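Local coordinates for protein tryptophan decarboxylase 1 (Oryza sativa subsp. japonica, PDB 6KHO) that uses pyridoxal 5'-phosphate to decarboxylate L-tryptophan to tryptamine and 5-hydroxy-L-tryptophan to serotonin, serving serotonin biosynthesis in rice, at residues A[169-174]-A[336-341]; A[173-178]-A[325-330]; A[436-441]-A[482-487]. All coordinates share one frame; numbering follows the deposited sequence.

In the fold
Interactions 1 and 2 belong to the cofactor-binding core and share Gly173 and Thr174; their centres lie about 5 Å apart. Interaction 1 pairs strand 168-172 with strand 339-343, and interaction 2 takes over where the first strand runs into the phosphate-binding start of helix 175-194, where it meets the segment that carries Lys330. They are joined by hydrogen bonds from Cys340 N to Met326 O and from Cys338 N to His329 ND1. Interaction 3 sits in a separate antiparallel sheet, its centre about 26 Å from that of interaction 2 and 30 Å from that of interaction 1. Its Arg485 side chain comes to about 7 Å from the cofactor and touches Phe104 of the serotonin-binding site.

Interaction 1 (A[169-174]-A[336-341]); sequences GVILGT and LDCTCL. With PLP (pyridoxal-5'-phosphate), chain C.
One methyl of Leu341, CD2, fills the apolar centre between the two strands, 4.0 Å from Val170 CG1 and 4.1 Å from Leu172 CD1. Val170 presents CG1 from the position between its backbone N and carbonyl carbon (chi1 60°), where that methyl meets both CB and CD2 of Leu341. On the opposite face, Ile171 lays CG1 against Cys340 SG at 4.1 Å, while its CG2 branch turns to the sulfur of Cys338. Between these faces the backbones run antiparallel: Val170 pairs with Leu341 and Leu172 with Thr339, each through two N-H...O bonds, and the non-hydrogen-bonded pair Ile171-Cys340 lies between them. The shortest of the four links Leu172 N to Thr339 O at 2.7 Å. Toward the polar edge, Asp337 CB, after a cis peptide bond, abuts Gly173 O at 3.4 Å, and its OD1 hydrogen-bonds weakly to Arg383 N of the second subunit. Thr339 OG1 approaches Gly173 O only weakly, and its stronger partner is Ser327 OG. Past Leu172 the chain turns into the phosphate-binding start of helix 175-194, with Thr174 CB 3.4 Å from PLP O3P. Strand 168-172 forms one margin of the chain's mixed sheet, with 339-343 set between it and 323-326. Helix 133-149 packs on Ile171 and Cys340 through Leu143, and helix 175-194 lies over Leu172 and Leu341 through Ala178 and Val181.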
loop_
_atom_site.group_PDB
_atom_site.type_symbol
_atom_site.label_atom_id
_atom_site.label_comp_id
_atom_site.label_asym_id
_atom_site.label_seq_id
_atom_site.Cartn_x
_atom_site.Cartn_y
_atom_site.Cartn_z
ATOM N N GLY A 169 -9.665 10.518 10.087
ATOM C CA GLY A 169 -9.554 9.688 8.904
ATOM C C GLY A 169 -8.117 9.345 8.590
ATOM O O GLY A 169 -7.181 9.849 9.213
ATOM N N VAL A 170 -7.958 8.456 7.611
ATOM C CA VAL A 170 -6.644 8.084 7.106
ATOM C C VAL A 170 -6.806 7.653 5.655
ATOM O O VAL A 170 -7.802 7.023 5.289
ATOM C CB VAL A 170 -5.994 6.967 7.959
ATOM C CG1 VAL A 170 -6.858 5.693 7.960
ATOM C CG2 VAL A 170 -4.567 6.660 7.457
ATOM N N ILE A 171 -5.827 7.999 4.826
ATOM C CA ILE A 171 -5.770 7.489 3.464
ATOM C C ILE A 171 -4.971 6.192 3.487
ATOM O O ILE A 171 -3.819 6.170 3.932
ATOM C CB ILE A 171 -5.139 8.506 2.503
ATOM C CG1 ILE A 171 -5.982 9.787 2.451
ATOM C CG2 ILE A 171 -4.986 7.884 1.122
ATOM C CD1 ILE A 171 -5.271 10.934 1.655
ATOM N N LEU A 172 -5.592 5.116 3.022
ATOM C CA LEU A 172 -4.977 3.805 2.905
ATOM C C LEU A 172 -4.897 3.422 1.429
ATOM O O LEU A 172 -5.454 4.096 0.559
ATOM C CB LEU A 172 -5.778 2.751 3.694
ATOM C CG LEU A 172 -5.994 3.079 5.174
ATOM C CD1 LEU A 172 -6.998 2.132 5.845
ATOM C CD2 LEU A 172 -4.663 3.061 5.917
ATOM N N GLY A 173 -4.202 2.318 1.150
ATOM C CA GLY A 173 -4.109 1.847 -0.221
ATOM C C GLY A 173 -5.395 1.208 -0.723
ATOM O O GLY A 173 -5.777 1.399 -1.880
ATOM N N THR A 174 -6.094 0.456 0.136
ATOM C CA THR A 174 -7.161 -0.423 -0.326
ATOM C C THR A 174 -8.317 -0.454 0.662
ATOM O O THR A 174 -8.155 -0.202 1.858
ATOM C CB THR A 174 -6.680 -1.883 -0.517
ATOM O OG1 THR A 174 -6.178 -2.389 0.731
ATOM C CG2 THR A 174 -5.589 -1.984 -1.595
ATOM N N LEU A 336 -4.771 5.153 -8.740
ATOM C CA LEU A 336 -4.449 4.236 -7.647
ATOM C C LEU A 336 -3.071 4.555 -7.064
ATOM O O LEU A 336 -2.185 5.047 -7.768
ATOM C CB LEU A 336 -4.484 2.787 -8.151
ATOM C CG LEU A 336 -5.847 2.084 -8.291
ATOM C CD1 LEU A 336 -6.608 2.511 -9.547
ATOM C CD2 LEU A 336 -5.653 0.570 -8.274
ATOM N N ASP A 337 -2.880 4.295 -5.760
ATOM C CA ASP A 337 -3.915 3.859 -4.803
ATOM C C ASP A 337 -4.408 5.040 -3.968
ATOM O O ASP A 337 -3.623 5.941 -3.631
ATOM C CB ASP A 337 -3.387 2.788 -3.830
ATOM C CG ASP A 337 -2.424 1.804 -4.479
ATOM O OD1 ASP A 337 -2.805 1.174 -5.486
ATOM O OD2 ASP A 337 -1.283 1.656 -3.978
ATOM N N CYS A 338 -5.692 5.015 -3.612
ATOM C CA CYS A 338 -6.269 6.058 -2.774
ATOM C C CYS A 338 -7.619 5.613 -2.200
ATOM O O CYS A 338 -8.645 5.730 -2.873
ATOM C CB CYS A 338 -6.440 7.352 -3.575
ATOM S SG CYS A 338 -6.999 8.766 -2.540
ATOM N N THR A 339 -7.628 5.093 -0.975
ATOM C CA THR A 339 -8.868 4.748 -0.278
ATOM C C THR A 339 -8.924 5.556 1.004
ATOM O O THR A 339 -7.939 5.600 1.746
ATOM C CB THR A 339 -8.945 3.252 0.050
ATOM O OG1 THR A 339 -8.853 2.496 -1.159
ATOM C CG2 THR A 339 -10.272 2.912 0.762
ATOM N N CYS A 340 -10.062 6.194 1.262
ATOM C CA CYS A 340 -10.229 7.054 2.426
ATOM C C CYS A 340 -11.080 6.337 3.465
ATOM O O CYS A 340 -12.181 5.887 3.152
ATOM C CB CYS A 340 -10.876 8.380 2.020
ATOM S SG CYS A 340 -9.789 9.305 0.881
ATOM N N LEU A 341 -10.567 6.236 4.691
ATOM C CA LEU A 341 -11.292 5.645 5.811
ATOM C C LEU A 341 -11.597 6.724 6.837
ATOM O O LEU A 341 -10.692 7.456 7.242
ATOM C CB LEU A 341 -10.467 4.534 6.469
ATOM C CG LEU A 341 -10.949 4.090 7.856
ATOM C CD1 LEU A 341 -12.326 3.405 7.741
ATOM C CD2 LEU A 341 -9.927 3.169 8.498
HETATM N N1 PLP C . -15.542 -3.105 -2.151
HETATM C C2 PLP C . -16.272 -2.547 -3.181
HETATM C C2A PLP C . -17.731 -2.248 -3.034
HETATM C C3 PLP C . -15.649 -2.256 -4.384
HETATM O O3 PLP C . -16.375 -1.699 -5.403
HETATM C C4 PLP C . -14.293 -2.511 -4.552
HETATM C C4A PLP C . -13.544 -1.863 -5.680
HETATM C C5 PLP C . -13.560 -3.074 -3.517
HETATM C C6 PLP C . -14.193 -3.375 -2.313
HETATM C C5A PLP C . -12.091 -3.348 -3.760
HETATM O O4P PLP C . -11.368 -3.638 -2.587
HETATM P P PLP C . -9.764 -3.386 -2.510
HETATM O O1P PLP C . -9.075 -3.989 -3.703
HETATM O O2P PLP C . -9.287 -4.003 -1.219
HETATM O O3P PLP C . -9.436 -1.903 -2.518
#

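Interaction 2 (A[173-178]-A[325-330]); sequences GTTSEA and SMSPHK. With PLP (pyridoxal-5'-phosphate), chain C.
The phosphate cup of the pyridoxal-phosphate site is built here, with Thr175 at the start of helix 175-194 facing Ser325 and Ser327. No direct hydrogen bond joins the two sides; two waters bridge their hydroxyls. One water lies 2.8 Å from Thr175 OG1 and 2.7 Å from Ser327 OG, and donates to PLP O3P at 2.7 Å; a second bridges Thr175 OG1 to Ser325 OG. Ser327 OG also bonds to Thr339 OG1 and Ser325 OG to His296 NE2. With OG1 anti to the carbonyl carbon (chi1 -67°), the Thr175 hydroxyl meets both waters and CG2 is left facing PLP C6. Main chain also grips the phosphate: Thr175 N donates to O3P at 2.9 Å and Ser176 N to O2P at 2.8 Å. Thr174 OG1, as N-cap, accepts from Glu177 N, and the helix terminus probably helps stabilise the phosphate charge. Away from the cofactor, Ala178 CB packs on Ser325 CB at 4.0 Å. Nearer the phosphate, His329 brings CE1 to 3.4 Å from Gly173 O, at the ring edge in its plane. Ser327 CB sits over one face of that ring, and ND1 accepts from Cys338 N, fixing its rotation. Lys330 NZ is 1.4 Å from PLP C4A, a covalent link consistent with the internal aldimine, while Gly381 N of the second subunit donates a further hydrogen bond to the cofactor. A helix N-terminus holding the phosphate and a lysine holding the aldehyde carbon are typical of fold type I pyridoxal-phosphate enzymes, including group II decarboxylases.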
loop_
_atom_site.group_PDB
_atom_site.type_symbol
_atom_site.label_atom_id
_atom_site.label_comp_id
_atom_site.label_asym_id
_atom_site.label_seq_id
_atom_site.Cartn_x
_atom_site.Cartn_y
_atom_site.Cartn_z
ATOM N N GLY A 173 -4.202 2.318 1.150
ATOM C CA GLY A 173 -4.109 1.847 -0.221
ATOM C C GLY A 173 -5.395 1.208 -0.723
ATOM O O GLY A 173 -5.777 1.399 -1.880
ATOM N N THR A 174 -6.094 0.456 0.136
ATOM C CA THR A 174 -7.161 -0.423 -0.326
ATOM C C THR A 174 -8.317 -0.454 0.662
ATOM O O THR A 174 -8.155 -0.202 1.858
ATOM C CB THR A 174 -6.680 -1.883 -0.517
ATOM O OG1 THR A 174 -6.178 -2.389 0.731
ATOM C CG2 THR A 174 -5.589 -1.984 -1.595
ATOM N N THR A 175 -9.487 -0.836 0.146
ATOM C CA THR A 175 -10.617 -1.116 1.026
ATOM C C THR A 175 -10.308 -2.286 1.958
ATOM O O THR A 175 -10.729 -2.291 3.121
ATOM C CB THR A 175 -11.874 -1.379 0.189
ATOM O OG1 THR A 175 -12.249 -0.166 -0.473
ATOM C CG2 THR A 175 -13.048 -1.832 1.065
ATOM N N SER A 176 -9.535 -3.270 1.483
ATOM C CA SER A 176 -9.207 -4.408 2.337
ATOM C C SER A 176 -8.490 -3.969 3.610
ATOM O O SER A 176 -8.810 -4.461 4.698
ATOM C CB SER A 176 -8.355 -5.427 1.578
ATOM O OG SER A 176 -9.033 -5.885 0.420
ATOM N N GLU A 177 -7.509 -3.058 3.497
ATOM C CA GLU A 177 -6.831 -2.574 4.698
ATOM C C GLU A 177 -7.787 -1.805 5.604
ATOM O O GLU A 177 -7.685 -1.887 6.832
ATOM C CB GLU A 177 -5.624 -1.692 4.344
ATOM C CG GLU A 177 -4.750 -1.401 5.598
ATOM C CD GLU A 177 -3.470 -0.652 5.284
ATOM O OE1 GLU A 177 -3.220 -0.379 4.087
ATOM O OE2 GLU A 177 -2.714 -0.339 6.237
ATOM N N ALA A 178 -8.698 -1.024 5.020
ATOM C CA ALA A 178 -9.678 -0.315 5.829
ATOM C C ALA A 178 -10.590 -1.296 6.564
ATOM O O ALA A 178 -10.934 -1.085 7.737
ATOM C CB ALA A 178 -10.488 0.633 4.940
ATOM N N SER A 325 -15.655 3.790 4.491
ATOM C CA SER A 325 -14.558 3.948 3.551
ATOM C C SER A 325 -15.109 4.105 2.143
ATOM O O SER A 325 -16.180 3.584 1.814
ATOM C CB SER A 325 -13.581 2.761 3.604
ATOM O OG SER A 325 -14.242 1.518 3.373
ATOM N N MET A 326 -14.362 4.843 1.321
ATOM C CA MET A 326 -14.628 4.935 -0.102
ATOM C C MET A 326 -13.304 5.192 -0.809
ATOM O O MET A 326 -12.319 5.617 -0.193
ATOM C CB MET A 326 -15.647 6.037 -0.426
ATOM C CG MET A 326 -15.369 7.325 0.264
ATOM S SD MET A 326 -14.440 8.428 -0.801
ATOM C CE MET A 326 -15.844 9.257 -1.519
ATOM N N SER A 327 -13.279 4.910 -2.106
ATOM C CA SER A 327 -12.037 4.960 -2.876
ATOM C C SER A 327 -12.122 6.026 -3.953
ATOM O O SER A 327 -12.796 5.824 -4.980
ATOM C CB SER A 327 -11.728 3.598 -3.492
ATOM O OG SER A 327 -11.403 2.667 -2.475
ATOM N N PRO A 328 -11.474 7.168 -3.769
ATOM C CA PRO A 328 -11.315 8.101 -4.887
ATOM C C PRO A 328 -10.663 7.443 -6.088
ATOM O O PRO A 328 -10.909 7.877 -7.215
ATOM C CB PRO A 328 -10.432 9.213 -4.301
ATOM C CG PRO A 328 -10.738 9.174 -2.828
ATOM C CD PRO A 328 -10.930 7.709 -2.507
ATOM N N HIS A 329 -9.868 6.380 -5.887
ATOM C CA HIS A 329 -9.263 5.757 -7.061
ATOM C C HIS A 329 -10.246 4.912 -7.859
ATOM O O HIS A 329 -9.854 4.328 -8.875
ATOM C CB HIS A 329 -8.001 4.952 -6.687
ATOM C CG HIS A 329 -8.254 3.653 -5.978
ATOM N ND1 HIS A 329 -7.551 3.289 -4.849
ATOM C CD2 HIS A 329 -9.058 2.601 -6.272
ATOM C CE1 HIS A 329 -7.934 2.084 -4.459
ATOM N NE2 HIS A 329 -8.850 1.646 -5.306
ATOM N N LYS A 330 -11.508 4.847 -7.446
ATOM C CA LYS A 330 -12.539 4.312 -8.325
ATOM C C LYS A 330 -13.123 5.449 -9.146
ATOM O O LYS A 330 -12.725 5.652 -10.294
ATOM C CB LYS A 330 -13.639 3.605 -7.526
ATOM C CG LYS A 330 -13.143 2.386 -6.803
ATOM C CD LYS A 330 -13.527 1.129 -7.515
ATOM C CE LYS A 330 -13.816 0.046 -6.504
ATOM N NZ LYS A 330 -13.178 -1.218 -6.902
HETATM N N1 PLP C . -15.542 -3.105 -2.151
HETATM C C2 PLP C . -16.272 -2.547 -3.181
HETATM C C2A PLP C . -17.731 -2.248 -3.034
HETATM C C3 PLP C . -15.649 -2.256 -4.384
HETATM O O3 PLP C . -16.375 -1.699 -5.403
HETATM C C4 PLP C . -14.293 -2.511 -4.552
HETATM C C4A PLP C . -13.544 -1.863 -5.680
HETATM C C5 PLP C . -13.560 -3.074 -3.517
HETATM C C6 PLP C . -14.193 -3.375 -2.313
HETATM C C5A PLP C . -12.091 -3.348 -3.760
HETATM O O4P PLP C . -11.368 -3.638 -2.587
HETATM P P PLP C . -9.764 -3.386 -2.510
HETATM O O1P PLP C . -9.075 -3.989 -3.703
HETATM O O2P PLP C . -9.287 -4.003 -1.219
HETATM O O3P PLP C . -9.436 -1.903 -2.518
HETATM O O HOH W 1 -14.378 1.227 0.657
HETATM O O HOH W 2 -11.231 0.055 -3.039
#

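Interaction 3 (A[436-441]-A[482-487]); sequences VCFRIR and FVLRFA
Phe438 reaches across to the neighbouring strand and sets its ring against Leu484, with CE1 3.7 Å from Leu484 CB. That CB makes an off-centre CH-pi contact, 4.1 Å from the ring centroid and 29° off the normal, while CE1 also reaches Phe486 CB at 4.0 Å. The ring arrives there because CG stands between the backbone N and the carbonyl carbon (chi1 75°), which swings it over the partner strand. On the other face, Cys437 CB meets Val483 CG1 at 3.8 Å. Four backbone hydrogen bonds, in the pairs Val436-Phe486 and Phe438-Leu484, join these strands, the two inner ones of a four-stranded antiparallel sheet ordered 425-427, 435-440, 481-487, 474-478. Replacing Phe438 by an alanine is likely to leave Leu484 CB and Phe486 CB without their aromatic neighbour and open a gap beneath helix 495-513, where Ile505 now touches the ring. Farther along, Arg439 CD lies 3.4 Å from Phe482 O, a buried carbonyl with no hydrogen-bond partner in the model, which sits at the guanidinium edge in its plane. The arginine is steered instead by salt bridges to Glu426, Glu451 and Asp455, which probably balance its charge. Phe486 stacks with Phe101 and Phe415, and Arg485 gives its three guanidinium nitrogens to the carbonyls of Phe103, Thr273 and Ser274 while making a cation-pi contact with Phe104. The chemistry is thus divided: an aromatic-aliphatic layer of Phe438, Leu484 and Phe486 on one face, and on the other a small apolar contact together with Arg485, its charge probably eased by carbonyl dipoles beside the serotonin-binding site.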
loop_
_atom_site.group_PDB
_atom_site.type_symbol
_atom_site.label_atom_id
_atom_site.label_comp_id
_atom_site.label_asym_id
_atom_site.label_seq_id
_atom_site.Cartn_x
_atom_site.Cartn_y
_atom_site.Cartn_z
ATOM N N VAL A 436 -24.850 -0.642 -15.421
ATOM C CA VAL A 436 -26.079 -1.247 -15.928
ATOM C C VAL A 436 -25.859 -2.750 -16.022
ATOM O O VAL A 436 -24.880 -3.202 -16.626
ATOM C CB VAL A 436 -26.473 -0.670 -17.299
ATOM C CG1 VAL A 436 -27.653 -1.443 -17.874
ATOM C CG2 VAL A 436 -26.797 0.803 -17.187
ATOM N N CYS A 437 -26.765 -3.524 -15.431
ATOM C CA CYS A 437 -26.733 -4.975 -15.549
ATOM C C CYS A 437 -27.826 -5.399 -16.526
ATOM O O CYS A 437 -28.987 -5.013 -16.365
ATOM C CB CYS A 437 -26.932 -5.650 -14.187
ATOM S SG CYS A 437 -25.552 -5.475 -12.995
ATOM N N PHE A 438 -27.452 -6.184 -17.534
ATOM C CA PHE A 438 -28.372 -6.536 -18.606
ATOM C C PHE A 438 -28.026 -7.926 -19.114
ATOM O O PHE A 438 -26.935 -8.445 -18.861
ATOM C CB PHE A 438 -28.328 -5.513 -19.754
ATOM C CG PHE A 438 -27.107 -5.628 -20.630
ATOM C CD1 PHE A 438 -25.853 -5.262 -20.157
ATOM C CD2 PHE A 438 -27.210 -6.109 -21.924
ATOM C CE1 PHE A 438 -24.728 -5.373 -20.960
ATOM C CE2 PHE A 438 -26.086 -6.218 -22.736
ATOM C CZ PHE A 438 -24.845 -5.853 -22.253
ATOM N N ARG A 439 -28.975 -8.536 -19.826
ATOM C CA ARG A 439 -28.700 -9.829 -20.434
ATOM C C ARG A 439 -29.671 -10.088 -21.576
ATOM O O ARG A 439 -30.702 -9.422 -21.713
ATOM C CB ARG A 439 -28.763 -10.964 -19.403
ATOM C CG ARG A 439 -30.141 -11.265 -18.845
ATOM C CD ARG A 439 -30.105 -12.607 -18.131
ATOM N NE ARG A 439 -31.337 -13.365 -18.327
ATOM C CZ ARG A 439 -31.381 -14.677 -18.529
ATOM N NH1 ARG A 439 -30.257 -15.389 -18.567
ATOM N NH2 ARG A 439 -32.551 -15.280 -18.694
ATOM N N ILE A 440 -29.293 -11.052 -22.413
ATOM C CA ILE A 440 -30.189 -11.581 -23.435
ATOM C C ILE A 440 -31.316 -12.336 -22.740
ATOM O O ILE A 440 -31.074 -13.316 -22.027
ATOM C CB ILE A 440 -29.430 -12.488 -24.413
ATOM C CG1 ILE A 440 -28.551 -11.652 -25.351
ATOM C CG2 ILE A 440 -30.404 -13.362 -25.206
ATOM C CD1 ILE A 440 -27.475 -12.461 -26.062
ATOM N N ARG A 441 -32.547 -11.859 -22.932
ATOM C CA ARG A 441 -33.748 -12.462 -22.369
ATOM C C ARG A 441 -33.927 -13.895 -22.866
ATOM O O ARG A 441 -33.443 -14.280 -23.933
ATOM C CB ARG A 441 -34.976 -11.634 -22.756
ATOM C CG ARG A 441 -35.967 -11.392 -21.642
ATOM C CD ARG A 441 -37.347 -11.034 -22.195
ATOM N NE ARG A 441 -37.519 -9.597 -22.408
ATOM C CZ ARG A 441 -37.633 -8.690 -21.434
ATOM N NH1 ARG A 441 -37.596 -9.062 -20.156
ATOM N NH2 ARG A 441 -37.787 -7.404 -21.740
ATOM N N PHE A 482 -26.816 -15.748 -15.540
ATOM C CA PHE A 482 -25.654 -15.137 -16.181
ATOM C C PHE A 482 -26.023 -13.739 -16.654
ATOM O O PHE A 482 -26.973 -13.572 -17.429
ATOM C CB PHE A 482 -25.187 -15.994 -17.354
ATOM C CG PHE A 482 -23.791 -15.697 -17.822
ATOM C CD1 PHE A 482 -23.549 -14.653 -18.699
ATOM C CD2 PHE A 482 -22.724 -16.474 -17.401
ATOM C CE1 PHE A 482 -22.270 -14.382 -19.143
ATOM C CE2 PHE A 482 -21.442 -16.214 -17.843
ATOM C CZ PHE A 482 -21.213 -15.163 -18.718
ATOM N N VAL A 483 -25.275 -12.735 -16.189
ATOM C CA VAL A 483 -25.585 -11.333 -16.444
ATOM C C VAL A 483 -24.323 -10.625 -16.933
ATOM O O VAL A 483 -23.214 -10.913 -16.469
ATOM C CB VAL A 483 -26.155 -10.654 -15.179
ATOM C CG1 VAL A 483 -26.267 -9.151 -15.363
ATOM C CG2 VAL A 483 -27.514 -11.259 -14.824
ATOM N N LEU A 484 -24.488 -9.730 -17.902
ATOM C CA LEU A 484 -23.395 -8.896 -18.373
ATOM C C LEU A 484 -23.422 -7.566 -17.628
ATOM O O LEU A 484 -24.471 -6.912 -17.548
ATOM C CB LEU A 484 -23.500 -8.659 -19.883
ATOM C CG LEU A 484 -23.374 -9.885 -20.797
ATOM C CD1 LEU A 484 -23.145 -9.476 -22.249
ATOM C CD2 LEU A 484 -22.256 -10.801 -20.323
ATOM N N ARG A 485 -22.272 -7.168 -17.088
ATOM C CA ARG A 485 -22.111 -5.834 -16.523
ATOM C C ARG A 485 -21.626 -4.856 -17.590
ATOM O O ARG A 485 -20.756 -5.183 -18.404
ATOM C CB ARG A 485 -21.120 -5.858 -15.357
ATOM C CG ARG A 485 -21.566 -6.686 -14.167
ATOM C CD ARG A 485 -20.443 -6.822 -13.144
ATOM N NE ARG A 485 -20.351 -5.669 -12.248
ATOM C CZ ARG A 485 -19.551 -4.623 -12.450
ATOM N NH1 ARG A 485 -18.777 -4.559 -13.535
ATOM N NH2 ARG A 485 -19.530 -3.625 -11.571
ATOM N N PHE A 486 -22.195 -3.650 -17.573
ATOM C CA PHE A 486 -21.750 -2.528 -18.399
ATOM C C PHE A 486 -21.460 -1.352 -17.463
ATOM O O PHE A 486 -22.377 -0.631 -17.055
ATOM C CB PHE A 486 -22.797 -2.160 -19.454
ATOM C CG PHE A 486 -22.250 -1.331 -20.587
ATOM C CD1 PHE A 486 -21.544 -1.927 -21.624
ATOM C CD2 PHE A 486 -22.435 0.045 -20.609
ATOM C CE1 PHE A 486 -21.042 -1.167 -22.668
ATOM C CE2 PHE A 486 -21.930 0.817 -21.647
ATOM C CZ PHE A 486 -21.232 0.212 -22.679
ATOM N N ALA A 487 -20.182 -1.166 -17.119
ATOM C CA ALA A 487 -19.760 -0.166 -16.142
ATOM C C ALA A 487 -19.202 1.041 -16.888
ATOM O O ALA A 487 -18.093 0.986 -17.433
ATOM C CB ALA A 487 -18.730 -0.759 -15.182
#